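Long-range contacts in S12 family peptidase (Streptomyces sp. 82F2, PDB 3WWX), which probably hydrolyses amide bonds of D-amino acid substrates, as a D-stereospecific amidohydrolase of the S12 peptidase family with a beta-lactamase-type fold: residues 26-31 against 44-49; 100-105 against 161-166; 106-111 against 142-147; 246-251 against 321-326. All coordinates share one frame; numbering follows the deposited sequence.

Interaction 1: 26-31 against 44-49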
loop_
_atom_site.group_PDB
_atom_site.type_symbol
_atom_site.label_atom_id
_atom_site.label_comp_id
_atom_site.label_asym_id
_atom_site.label_seq_id
_atom_site.Cartn_x
_atom_site.Cartn_y
_atom_site.Cartn_z
ATOM N N VAL A 26 14.992 7.889 -3.727
ATOM C CA VAL A 26 14.402 9.224 -3.728
ATOM C C VAL A 26 13.483 9.389 -2.529
ATOM O O VAL A 26 12.820 8.434 -2.107
ATOM C CB VAL A 26 13.600 9.498 -5.036
ATOM C CG1 VAL A 26 12.554 8.408 -5.290
ATOM C CG2 VAL A 26 12.953 10.871 -5.031
ATOM N N ALA A 27 13.443 10.599 -1.976
ATOM C CA ALA A 27 12.452 10.949 -0.961
ATOM C C ALA A 27 12.136 12.418 -1.062
ATOM O O ALA A 27 12.931 13.214 -1.585
ATOM C CB ALA A 27 12.937 10.605 0.446
ATOM N N GLN A 28 10.931 12.757 -0.629
ATOM C CA GLN A 28 10.555 14.136 -0.401
ATOM C C GLN A 28 9.936 14.230 0.970
ATOM O O GLN A 28 9.369 13.262 1.471
ATOM C CB GLN A 28 9.566 14.633 -1.443
ATOM C CG GLN A 28 10.134 14.745 -2.848
ATOM C CD GLN A 28 9.096 15.219 -3.851
ATOM O OE1 GLN A 28 8.125 15.892 -3.484
ATOM N NE2 GLN A 28 9.280 14.873 -5.123
ATOM N N ALA A 29 10.027 15.416 1.571
ATOM C CA ALA A 29 9.494 15.619 2.910
ATOM C C ALA A 29 9.038 17.050 3.054
ATOM O O ALA A 29 9.466 17.930 2.315
ATOM C CB ALA A 29 10.544 15.295 3.961
ATOM N N ARG A 30 8.156 17.274 4.004
ATOM C CA ARG A 30 7.668 18.621 4.282
ATOM C C ARG A 30 7.350 18.680 5.758
ATOM O O ARG A 30 6.374 18.094 6.233
ATOM C CB ARG A 30 6.452 18.951 3.403
ATOM C CG ARG A 30 5.935 20.359 3.541
ATOM C CD ARG A 30 4.895 20.597 2.449
ATOM N NE ARG A 30 4.376 21.950 2.470
ATOM C CZ ARG A 30 3.088 22.268 2.523
ATOM N NH1 ARG A 30 2.152 21.329 2.550
ATOM N NH2 ARG A 30 2.740 23.547 2.541
ATOM N N ASP A 31 8.212 19.388 6.485
ATOM C CA ASP A 31 8.118 19.499 7.934
ATOM C C ASP A 31 7.477 20.853 8.255
ATOM O O ASP A 31 8.129 21.890 8.242
ATOM C CB ASP A 31 9.510 19.318 8.540
ATOM C CG ASP A 31 9.486 19.200 10.047
ATOM O OD1 ASP A 31 8.672 19.913 10.670
ATOM O OD2 ASP A 31 10.268 18.395 10.624
ATOM N N GLY A 44 15.925 10.416 -10.013
ATOM C CA GLY A 44 15.403 11.771 -10.118
ATOM C C GLY A 44 14.406 12.078 -9.004
ATOM O O GLY A 44 13.653 11.201 -8.574
ATOM N N GLY A 45 14.394 13.317 -8.535
ATOM C CA GLY A 45 13.592 13.657 -7.368
ATOM C C GLY A 45 12.099 13.574 -7.615
ATOM O O GLY A 45 11.338 13.377 -6.679
ATOM N N ASP A 46 11.682 13.734 -8.867
ATOM C CA ASP A 46 10.277 13.653 -9.259
ATOM C C ASP A 46 9.909 12.291 -9.873
ATOM O O ASP A 46 8.842 12.143 -10.491
ATOM C CB ASP A 46 9.958 14.779 -10.230
ATOM C CG ASP A 46 10.123 16.155 -9.587
ATOM O OD1 ASP A 46 9.615 16.370 -8.467
ATOM O OD2 ASP A 46 10.788 17.018 -10.207
ATOM N N ASP A 47 10.777 11.304 -9.691
ATOM C CA ASP A 47 10.512 9.971 -10.253
ATOM C C ASP A 47 9.180 9.419 -9.761
ATOM O O ASP A 47 8.825 9.511 -8.562
ATOM C CB ASP A 47 11.613 8.960 -9.941
ATOM C CG ASP A 47 12.864 9.135 -10.805
ATOM O OD1 ASP A 47 12.872 10.031 -11.684
ATOM O OD2 ASP A 47 13.827 8.378 -10.565
ATOM N N ARG A 48 8.467 8.823 -10.702
ATOM C CA ARG A 48 7.225 8.122 -10.418
ATOM C C ARG A 48 7.548 6.652 -10.248
ATOM O O ARG A 48 8.446 6.117 -10.907
ATOM C CB ARG A 48 6.229 8.364 -11.561
ATOM C CG ARG A 48 5.883 9.857 -11.697
ATOM C CD ARG A 48 4.893 10.241 -12.806
ATOM N NE ARG A 48 4.776 11.696 -12.834
ATOM C CZ ARG A 48 3.949 12.397 -13.610
ATOM N NH1 ARG A 48 3.128 11.802 -14.429
ATOM N NH2 ARG A 48 3.945 13.719 -13.539
ATOM N N TYR A 49 6.808 5.991 -9.376
ATOM C CA TYR A 49 7.087 4.610 -9.023
ATOM C C TYR A 49 5.816 3.891 -8.624
ATOM O O TYR A 49 4.798 4.504 -8.269
ATOM C CB TYR A 49 8.138 4.543 -7.901
ATOM C CG TYR A 49 7.933 5.516 -6.745
ATOM C CD1 TYR A 49 8.505 6.770 -6.763
ATOM C CD2 TYR A 49 7.184 5.170 -5.639
ATOM C CE1 TYR A 49 8.352 7.650 -5.707
ATOM C CE2 TYR A 49 7.002 6.057 -4.580
ATOM C CZ TYR A 49 7.597 7.292 -4.617
ATOM O OH TYR A 49 7.454 8.170 -3.548
HETATM O O HOH W 1 7.423 15.388 -7.414
#

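Interaction 2: 100-105 against 161-166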
loop_
_atom_site.group_PDB
_atom_site.type_symbol
_atom_site.label_atom_id
_atom_site.label_comp_id
_atom_site.label_asym_id
_atom_site.label_seq_id
_atom_site.Cartn_x
_atom_site.Cartn_y
_atom_site.Cartn_z
ATOM N N GLN A 100 -13.154 -6.097 8.864
ATOM C CA GLN A 100 -12.116 -7.084 9.098
ATOM C C GLN A 100 -11.226 -7.318 7.869
ATOM O O GLN A 100 -10.061 -7.671 8.021
ATOM C CB GLN A 100 -12.745 -8.398 9.586
ATOM C CG GLN A 100 -13.342 -8.283 10.970
ATOM C CD GLN A 100 -14.129 -9.511 11.372
ATOM O OE1 GLN A 100 -14.769 -10.154 10.543
ATOM N NE2 GLN A 100 -14.078 -9.840 12.656
ATOM N N LEU A 101 -11.765 -7.092 6.674
ATOM C CA LEU A 101 -10.912 -7.046 5.479
ATOM C C LEU A 101 -9.917 -5.915 5.621
ATOM O O LEU A 101 -8.715 -6.092 5.407
ATOM C CB LEU A 101 -11.730 -6.805 4.213
ATOM C CG LEU A 101 -12.887 -7.764 3.882
ATOM C CD1 LEU A 101 -13.553 -7.339 2.599
ATOM C CD2 LEU A 101 -12.383 -9.212 3.788
ATOM N N LEU A 102 -10.404 -4.742 6.009
ATOM C CA LEU A 102 -9.584 -3.538 5.945
ATOM C C LEU A 102 -8.486 -3.454 6.992
ATOM O O LEU A 102 -7.488 -2.765 6.776
ATOM C CB LEU A 102 -10.470 -2.295 6.013
ATOM C CG LEU A 102 -11.463 -2.145 4.878
ATOM C CD1 LEU A 102 -12.384 -0.972 5.197
ATOM C CD2 LEU A 102 -10.788 -1.962 3.527
ATOM N N ASN A 103 -8.642 -4.156 8.115
ATOM C CA ASN A 103 -7.610 -4.198 9.150
ATOM C C ASN A 103 -6.884 -5.547 9.273
ATOM O O ASN A 103 -6.104 -5.758 10.193
ATOM C CB ASN A 103 -8.162 -3.723 10.503
ATOM C CG ASN A 103 -9.260 -4.608 11.050
ATOM O OD1 ASN A 103 -9.396 -5.770 10.676
ATOM N ND2 ASN A 103 -10.027 -4.070 11.978
ATOM N N HIS A 104 -7.134 -6.432 8.304
ATOM C CA HIS A 104 -6.462 -7.733 8.213
ATOM C C HIS A 104 -6.717 -8.636 9.420
ATOM O O HIS A 104 -5.868 -9.447 9.782
ATOM C CB HIS A 104 -4.954 -7.581 7.983
ATOM C CG HIS A 104 -4.602 -6.826 6.742
ATOM N ND1 HIS A 104 -4.799 -7.324 5.470
ATOM C CD2 HIS A 104 -4.065 -5.599 6.586
ATOM C CE1 HIS A 104 -4.394 -6.434 4.590
ATOM N NE2 HIS A 104 -3.943 -5.372 5.240
ATOM N N THR A 105 -7.911 -8.538 9.998
ATOM C CA THR A 105 -8.303 -9.497 11.040
ATOM C C THR A 105 -9.309 -10.517 10.518
ATOM O O THR A 105 -9.864 -11.297 11.299
ATOM C CB THR A 105 -8.850 -8.787 12.288
ATOM O OG1 THR A 105 -10.036 -8.043 11.969
ATOM C CG2 THR A 105 -7.782 -7.865 12.880
ATOM N N THR A 161 -5.507 -10.566 -0.289
ATOM C CA THR A 161 -6.864 -10.923 -0.701
ATOM C C THR A 161 -7.872 -9.996 -0.051
ATOM O O THR A 161 -8.905 -9.672 -0.643
ATOM C CB THR A 161 -7.205 -12.362 -0.306
ATOM O OG1 THR A 161 -6.088 -13.197 -0.624
ATOM C CG2 THR A 161 -8.432 -12.847 -1.077
ATOM N N ASN A 162 -7.572 -9.533 1.149
ATOM C CA ASN A 162 -8.498 -8.650 1.845
ATOM C C ASN A 162 -8.808 -7.414 1.044
ATOM O O ASN A 162 -9.963 -6.983 1.026
ATOM C CB ASN A 162 -7.942 -8.239 3.193
ATOM C CG ASN A 162 -8.067 -9.336 4.220
ATOM O OD1 ASN A 162 -9.026 -10.109 4.185
ATOM N ND2 ASN A 162 -7.126 -9.405 5.139
ATOM N N PHE A 163 -7.806 -6.847 0.372
ATOM C CA PHE A 163 -8.024 -5.605 -0.367
ATOM C C PHE A 163 -8.485 -5.818 -1.792
ATOM O O PHE A 163 -9.155 -4.950 -2.337
ATOM C CB PHE A 163 -6.834 -4.666 -0.237
ATOM C CG PHE A 163 -6.876 -3.887 1.056
ATOM C CD1 PHE A 163 -6.608 -4.517 2.267
ATOM C CD2 PHE A 163 -7.221 -2.553 1.072
ATOM C CE1 PHE A 163 -6.702 -3.843 3.462
ATOM C CE2 PHE A 163 -7.303 -1.867 2.280
ATOM C CZ PHE A 163 -7.039 -2.511 3.473
ATOM N N VAL A 164 -8.207 -6.973 -2.388
ATOM C CA VAL A 164 -8.899 -7.331 -3.621
ATOM C C VAL A 164 -10.415 -7.460 -3.368
ATOM O O VAL A 164 -11.221 -6.926 -4.139
ATOM C CB VAL A 164 -8.297 -8.600 -4.242
ATOM C CG1 VAL A 164 -9.075 -9.025 -5.474
ATOM C CG2 VAL A 164 -6.839 -8.342 -4.597
ATOM N N LEU A 165 -10.802 -8.145 -2.303
ATOM C CA LEU A 165 -12.209 -8.208 -1.895
ATOM C C LEU A 165 -12.763 -6.806 -1.629
ATOM O O LEU A 165 -13.866 -6.481 -2.068
ATOM C CB LEU A 165 -12.344 -9.088 -0.656
ATOM C CG LEU A 165 -12.125 -10.573 -0.949
ATOM C CD1 LEU A 165 -11.891 -11.337 0.305
ATOM C CD2 LEU A 165 -13.310 -11.146 -1.744
ATOM N N ALA A 166 -12.006 -5.958 -0.935
ATOM C CA ALA A 166 -12.488 -4.610 -0.644
ATOM C C ALA A 166 -12.784 -3.850 -1.944
ATOM O O ALA A 166 -13.782 -3.121 -2.042
ATOM C CB ALA A 166 -11.482 -3.875 0.200
HETATM O O HOH W 2 -6.368 -11.504 7.548
#

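Interaction 3: 106-111 against 142-147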
loop_
_atom_site.group_PDB
_atom_site.type_symbol
_atom_site.label_atom_id
_atom_site.label_comp_id
_atom_site.label_asym_id
_atom_site.label_seq_id
_atom_site.Cartn_x
_atom_site.Cartn_y
_atom_site.Cartn_z
ATOM N N SER A 106 -9.541 -10.534 9.200
ATOM C CA SER A 106 -10.440 -11.514 8.586
ATOM C C SER A 106 -9.936 -12.950 8.669
ATOM O O SER A 106 -10.751 -13.875 8.768
ATOM C CB SER A 106 -10.652 -11.170 7.116
ATOM O OG SER A 106 -9.420 -11.381 6.446
ATOM N N GLY A 107 -8.625 -13.145 8.605
ATOM C CA GLY A 107 -8.038 -14.477 8.529
ATOM C C GLY A 107 -7.978 -15.044 7.119
ATOM O O GLY A 107 -7.572 -16.192 6.933
ATOM N N ILE A 108 -8.382 -14.267 6.120
ATOM C CA ILE A 108 -8.465 -14.793 4.756
ATOM C C ILE A 108 -7.064 -15.019 4.161
ATOM O O ILE A 108 -6.192 -14.165 4.188
ATOM C CB ILE A 108 -9.282 -13.843 3.850
ATOM C CG1 ILE A 108 -10.727 -13.691 4.355
ATOM C CG2 ILE A 108 -9.220 -14.300 2.405
ATOM C CD1 ILE A 108 -11.533 -12.679 3.604
ATOM N N TYR A 109 -6.849 -16.208 3.623
ATOM C CA TYR A 109 -5.610 -16.593 2.977
ATOM C C TYR A 109 -5.207 -15.551 1.946
ATOM O O TYR A 109 -6.021 -15.156 1.115
ATOM C CB TYR A 109 -5.814 -17.953 2.299
ATOM C CG TYR A 109 -4.581 -18.562 1.707
ATOM C CD1 TYR A 109 -4.055 -18.115 0.506
ATOM C CD2 TYR A 109 -3.939 -19.629 2.347
ATOM C CE1 TYR A 109 -2.904 -18.678 -0.026
ATOM C CE2 TYR A 109 -2.792 -20.200 1.808
ATOM C CZ TYR A 109 -2.279 -19.700 0.627
ATOM O OH TYR A 109 -1.151 -20.265 0.059
ATOM N N SER A 110 -3.947 -15.162 2.017
ATOM C CA SER A 110 -3.365 -14.181 1.098
ATOM C C SER A 110 -2.928 -14.847 -0.215
ATOM O O SER A 110 -2.030 -15.693 -0.227
ATOM C CB SER A 110 -2.175 -13.508 1.761
ATOM O OG SER A 110 -1.750 -12.425 0.959
ATOM N N TYR A 111 -3.564 -14.467 -1.325
ATOM C CA TYR A 111 -3.363 -15.181 -2.591
ATOM C C TYR A 111 -1.913 -15.100 -3.048
ATOM O O TYR A 111 -1.455 -15.954 -3.806
ATOM C CB TYR A 111 -4.286 -14.658 -3.705
ATOM C CG TYR A 111 -3.980 -13.226 -4.112
ATOM C CD1 TYR A 111 -4.604 -12.166 -3.475
ATOM C CD2 TYR A 111 -3.073 -12.933 -5.120
ATOM C CE1 TYR A 111 -4.336 -10.847 -3.822
ATOM C CE2 TYR A 111 -2.796 -11.599 -5.467
ATOM C CZ TYR A 111 -3.440 -10.590 -4.815
ATOM O OH TYR A 111 -3.196 -9.266 -5.138
ATOM N N VAL A 142 -7.798 -18.080 -6.273
ATOM C CA VAL A 142 -6.535 -18.656 -5.859
ATOM C C VAL A 142 -6.530 -18.885 -4.338
ATOM O O VAL A 142 -6.126 -19.947 -3.846
ATOM C CB VAL A 142 -5.353 -17.751 -6.287
ATOM C CG1 VAL A 142 -4.060 -18.150 -5.604
ATOM C CG2 VAL A 142 -5.171 -17.790 -7.787
ATOM N N ALA A 143 -6.976 -17.894 -3.588
ATOM C CA ALA A 143 -7.031 -17.996 -2.135
ATOM C C ALA A 143 -8.037 -19.006 -1.628
ATOM O O ALA A 143 -7.807 -19.639 -0.600
ATOM C CB ALA A 143 -7.315 -16.611 -1.528
ATOM N N MET A 144 -9.145 -19.171 -2.347
ATOM C CA MET A 144 -10.265 -19.981 -1.868
ATOM C C MET A 144 -10.038 -21.489 -2.000
ATOM O O MET A 144 -10.873 -22.270 -1.552
ATOM C CB MET A 144 -11.550 -19.547 -2.565
ATOM C CG MET A 144 -11.988 -18.119 -2.183
ATOM S SD MET A 144 -12.370 -17.870 -0.449
ATOM C CE MET A 144 -10.862 -17.083 0.144
ATOM N N ALA A 145 -8.909 -21.897 -2.556
ATOM C CA ALA A 145 -8.509 -23.304 -2.504
ATOM C C ALA A 145 -8.075 -23.696 -1.101
ATOM O O ALA A 145 -8.055 -24.879 -0.754
ATOM C CB ALA A 145 -7.376 -23.547 -3.473
ATOM N N HIS A 146 -7.757 -22.698 -0.283
ATOM C CA HIS A 146 -7.006 -22.923 0.938
ATOM C C HIS A 146 -7.809 -22.625 2.184
ATOM O O HIS A 146 -8.807 -21.914 2.136
ATOM C CB HIS A 146 -5.788 -22.004 0.953
ATOM C CG HIS A 146 -4.891 -22.178 -0.224
ATOM N ND1 HIS A 146 -4.137 -23.321 -0.409
ATOM C CD2 HIS A 146 -4.651 -21.392 -1.299
ATOM C CE1 HIS A 146 -3.447 -23.212 -1.531
ATOM N NE2 HIS A 146 -3.732 -22.043 -2.085
ATOM N N GLU A 147 -7.345 -23.157 3.313
ATOM C CA GLU A 147 -7.944 -22.868 4.601
ATOM C C GLU A 147 -7.572 -21.462 5.046
ATOM O O GLU A 147 -6.496 -20.989 4.751
ATOM C CB GLU A 147 -7.431 -23.876 5.637
ATOM C CG GLU A 147 -8.184 -23.889 6.943
ATOM C CD GLU A 147 -7.773 -25.047 7.857
ATOM O OE1 GLU A 147 -6.571 -25.417 7.887
ATOM O OE2 GLU A 147 -8.667 -25.576 8.549
#

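Interaction 4: 246-251 against 321-326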
loop_
_atom_site.group_PDB
_atom_site.type_symbol
_atom_site.label_atom_id
_atom_site.label_comp_id
_atom_site.label_asym_id
_atom_site.label_seq_id
_atom_site.Cartn_x
_atom_site.Cartn_y
_atom_site.Cartn_z
ATOM N N ASP A 246 2.919 13.718 -4.552
ATOM C CA ASP A 246 1.511 13.375 -4.465
ATOM C C ASP A 246 1.235 12.493 -3.253
ATOM O O ASP A 246 0.190 12.600 -2.636
ATOM C CB ASP A 246 1.064 12.622 -5.712
ATOM C CG ASP A 246 0.790 13.532 -6.905
ATOM O OD1 ASP A 246 1.110 14.745 -6.865
ATOM O OD2 ASP A 246 0.261 12.997 -7.914
ATOM N N LEU A 247 2.154 11.587 -2.928
ATOM C CA LEU A 247 1.893 10.722 -1.779
ATOM C C LEU A 247 1.787 11.538 -0.495
ATOM O O LEU A 247 0.947 11.253 0.360
ATOM C CB LEU A 247 2.931 9.613 -1.641
ATOM C CG LEU A 247 2.825 8.489 -2.666
ATOM C CD1 LEU A 247 3.962 7.519 -2.419
ATOM C CD2 LEU A 247 1.488 7.779 -2.617
ATOM N N GLN A 248 2.635 12.557 -0.375
ATOM C CA GLN A 248 2.533 13.451 0.775
ATOM C C GLN A 248 1.221 14.230 0.749
ATOM O O GLN A 248 0.530 14.340 1.768
ATOM C CB GLN A 248 3.691 14.435 0.816
ATOM C CG GLN A 248 5.024 13.821 1.098
ATOM C CD GLN A 248 6.073 14.884 1.098
ATOM O OE1 GLN A 248 6.247 15.594 2.099
ATOM N NE2 GLN A 248 6.706 15.082 -0.037
ATOM N N THR A 249 0.857 14.769 -0.409
ATOM C CA THR A 249 -0.407 15.509 -0.511
ATOM C C THR A 249 -1.583 14.663 -0.012
ATOM O O THR A 249 -2.452 15.112 0.752
ATOM C CB THR A 249 -0.647 15.937 -1.958
ATOM O OG1 THR A 249 0.463 16.746 -2.368
ATOM C CG2 THR A 249 -1.961 16.709 -2.096
ATOM N N PHE A 250 -1.590 13.407 -0.429
ATOM C CA PHE A 250 -2.645 12.489 -0.045
ATOM C C PHE A 250 -2.641 12.195 1.458
ATOM O O PHE A 250 -3.667 12.392 2.135
ATOM C CB PHE A 250 -2.538 11.173 -0.832
ATOM C CG PHE A 250 -3.446 10.083 -0.294
ATOM C CD1 PHE A 250 -4.830 10.208 -0.370
ATOM C CD2 PHE A 250 -2.915 8.936 0.298
ATOM C CE1 PHE A 250 -5.652 9.221 0.134
ATOM C CE2 PHE A 250 -3.742 7.948 0.795
ATOM C CZ PHE A 250 -5.121 8.099 0.713
ATOM N N TYR A 251 -1.515 11.758 2.012
ATOM C CA TYR A 251 -1.512 11.385 3.423
ATOM C C TYR A 251 -1.731 12.599 4.342
ATOM O O TYR A 251 -2.401 12.478 5.371
ATOM C CB TYR A 251 -0.241 10.605 3.800
ATOM C CG TYR A 251 -0.324 9.133 3.408
ATOM C CD1 TYR A 251 -0.954 8.208 4.226
ATOM C CD2 TYR A 251 0.234 8.685 2.231
ATOM C CE1 TYR A 251 -1.046 6.869 3.872
ATOM C CE2 TYR A 251 0.128 7.342 1.856
ATOM C CZ TYR A 251 -0.497 6.452 2.690
ATOM O OH TYR A 251 -0.569 5.145 2.282
ATOM N N SER A 321 5.252 15.452 6.773
ATOM C CA SER A 321 5.132 14.308 5.863
ATOM C C SER A 321 6.460 13.900 5.226
ATOM O O SER A 321 7.411 14.687 5.137
ATOM C CB SER A 321 4.128 14.641 4.764
ATOM O OG SER A 321 4.498 15.809 4.074
ATOM N N LEU A 322 6.463 12.656 4.739
ATOM C CA LEU A 322 7.604 12.053 4.069
ATOM C C LEU A 322 7.082 11.005 3.099
ATOM O O LEU A 322 6.160 10.269 3.430
ATOM C CB LEU A 322 8.493 11.379 5.103
ATOM C CG LEU A 322 9.625 10.453 4.603
ATOM C CD1 LEU A 322 10.729 11.222 3.908
ATOM C CD2 LEU A 322 10.196 9.613 5.771
ATOM N N ALA A 323 7.687 10.906 1.925
ATOM C CA ALA A 323 7.402 9.772 1.028
ATOM C C ALA A 323 8.638 9.504 0.217
ATOM O O ALA A 323 9.434 10.401 -0.029
ATOM C CB ALA A 323 6.213 10.067 0.117
ATOM N N GLY A 324 8.819 8.264 -0.204
ATOM C CA GLY A 324 9.990 7.945 -1.005
ATOM C C GLY A 324 9.986 6.536 -1.537
ATOM O O GLY A 324 9.063 5.763 -1.297
ATOM N N ASN A 325 11.075 6.193 -2.220
ATOM C CA ASN A 325 11.150 4.936 -2.957
ATOM C C ASN A 325 12.580 4.467 -3.146
ATOM O O ASN A 325 13.478 5.283 -3.433
ATOM C CB ASN A 325 10.476 5.096 -4.329
ATOM C CG ASN A 325 10.428 3.790 -5.115
ATOM O OD1 ASN A 325 11.214 3.561 -6.040
ATOM N ND2 ASN A 325 9.508 2.910 -4.745
ATOM N N PHE A 326 12.764 3.157 -3.025
ATOM C CA PHE A 326 13.976 2.476 -3.458
ATOM C C PHE A 326 13.624 1.633 -4.670
ATOM O O PHE A 326 12.611 0.928 -4.659
ATOM C CB PHE A 326 14.481 1.517 -2.373
ATOM C CG PHE A 326 14.771 2.162 -1.034
ATOM C CD1 PHE A 326 15.211 3.467 -0.940
ATOM C CD2 PHE A 326 14.640 1.418 0.115
ATOM C CE1 PHE A 326 15.493 4.031 0.295
ATOM C CE2 PHE A 326 14.930 1.973 1.367
ATOM C CZ PHE A 326 15.358 3.279 1.441
#

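Interaction 1: 26-31 against 44-49
The flat amide of Q28 meets the loop through its nitrogen, NE2. This atom donates to the carbonyl O of G45, 3.0 Å away, and that oxygen lies in the amide plane. The reverse is not true: the donor sits 39° above the carbonyl plane of G45. The bond is fairly straight, with an N-H...O angle of 155°. The carboxylate of D46 stands almost perpendicular to the Q28 amide, the planes 84° apart. D46 OD1 and Q28 NE2 are joined through a water, which accepts from NE2 at 3.0 Å and donates to OD1 at 2.6 Å. The ring of Y49 is approached obliquely by V26 CG1, which lies 4.3 Å from CE1.

Residues G44 to D47 form a type I beta turn, closed by D47 N to G44 O. D47 OD2 also accepts from G44 N and pairs with R43. V26 packs against this turn. Its CG2, anti to the backbone N, lies 3.4 Å from G45 O and close to G44 O as well. The extended chain of Q28 beyond CG carries the amide across to the loop.

The strand 24-31 belongs to the large antiparallel sheet. Segment 44-49 lies in the loop after edge strand 36-41 and leads into strand 49-50. Q28 OE1 accepts from R35. Y49 OH is bonded to S244 of helix 244-255. The contact is mixed: one direct hydrogen bond and one water bridge from Q28, beside the packing of V26. Both ends of the Q28 amide have partners, which should fix its flip.

Interaction 2: 100-105 against 161-166
N162 and H104 meet through one nearly straight hydrogen bond. N162 ND2 donates to H104 ND1 at 3.1 Å, with an N-H...N angle of 170°. The histidine nitrogen lies in the amide plane of N162, while ND2 is tilted from the imidazole plane. The CB of N162 points toward 100-105 and lies 3.2 Å from L101 O. Its CG stands beside the backbone N (chi1 -77°), which directs the amide to H104. In H104, CG is anti to the carbonyl carbon (chi1 -59°), and this helps to turn ND1 to N162. H104 has positive phi and is the C-prime residue of the Schellman motif that ends helix 98-102.

F163 CZ lies 3.3 Å from L102 O, which sits at the ring edge. The rings of F163 and H104 are oblique to each other. L102 points its CB away, yet its CD2 returns to touch F163 CE2 at 3.7 Å and A166 CB at 3.9 Å. L101 CD1 packs on L165 CB, and its CD2 reaches N162 OD1.

Y158 stacks on H104. With ND1 accepting, H104 is probably neutral with its proton on NE2, which is hydrogen-bonded elsewhere. S106 OG is bonded to N162 OD1. The buried amide is thus satisfied at both ends, and should hold the histidine's rotation.

Interaction 3: 106-111 against 142-147
Y109 lays its ring over the imidazole of H146. The two form an offset stack, with centroids 4.1 Å apart and planes at 17°. H146 CD2 sits over the rim of the tyrosine face. H146 CB covers the ring as well, in a CH-pi contact 3.7 Å from the Y109 centroid and 27° off the ring normal. Y109 CG is anti to the backbone N (chi1 -174°), which swings the ring toward 142-147. E147 O lies at the ring edge. The opposite face of the H146 ring is covered by A145 CB.

The remaining contacts are smaller and mostly apolar. The methyl A143 CB lies against a carbonyl oxygen, 3.3 Å from Y109 O, and also touches the tyrosine ring at CD1. V142 CG1 packs 4.0 Å from Y111 CB. M144 is bent at chi2 and chi3, which brings its CE back to I108 CG2 at 3.9 Å.

H146 NE2 is bonded to D114, so the imidazole is held by a polar partner as well as by the stack. In the first segment, I108 N donates to S106 OG in an ST turn.

The loop 106-111 runs between helix 98-102 and helix 115-121. It rests on the C-terminal part of helix 136-144 and the turn that follows. Helix 160-174 lies on it too: I108 touches N162 and L165, while T161 OG1 is bonded to Y109 O and Y111 N.

Interaction 4: 246-251 against 321-326
This is a helix-on-sheet contact in the beta-lactamase-type fold. Helix 244-255 packs against strand 320-326 of the large antiparallel sheet, in which this strand lies between 24-31 and 308-315. The short segments 246-251 and 321-326 approach to 7.4 Å between axes, with their N-to-C directions 142° apart. All the touching residues are buried.

L247, Q248 and A323 carry the apolar packing, and Q248 also pairs with S321. L247 CB meets A323 CB at 3.8 Å. A323 CB also lies 4.1 Å from Q248 CG, so the small alanine sits under both helix residues. S321 and A323 both point toward the helix. L322, between them, points away and packs on helix 334-343 at the other face of the sheet. The sheet is thus covered by helices on both sides.

The CB of Q248 already faces the strand. Its CG, anti to the carbonyl carbon, is carried alongside the serine, and the chain runs on extended beyond CG. Q248 CB and CG are both 3.6 Å from S321 OG. Q248 NE2 donates to S244 O one turn earlier in the same helix. R252, also of helix 244-255, bonds to the serine hydroxyl through NH1. These two partners help to fix the buried amide and hydroxyl. The serine oxygen stands between its backbone N and carbonyl carbon (chi1 57°). From there S321 OG donates to Q248 OE1 at 2.6 Å, in the carbonyl plane and on a lone pair, with a C=O...O angle of 124°.

Interactions 1 and 4 share the large antiparallel sheet. Strands 24-31 and 320-326 are neighbours in it, and the two contacts touch through backbone pairs such as V26 O with N325 N. Interactions 2 and 3 lie across the chain's centre, in the helical part. They touch each other through T161 with Y109 and N162 with S106, and helices 136-144 and 160-174 follow each other in sequence. Interactions 2 and 4 are buried, while 1 and 3 are only partly so. Each buried contact sets one direct side-chain hydrogen bond among apolar groups. Interaction 1 instead uses a backbone carbonyl and a water, and interaction 3 relies on ring stacking and apolar packing.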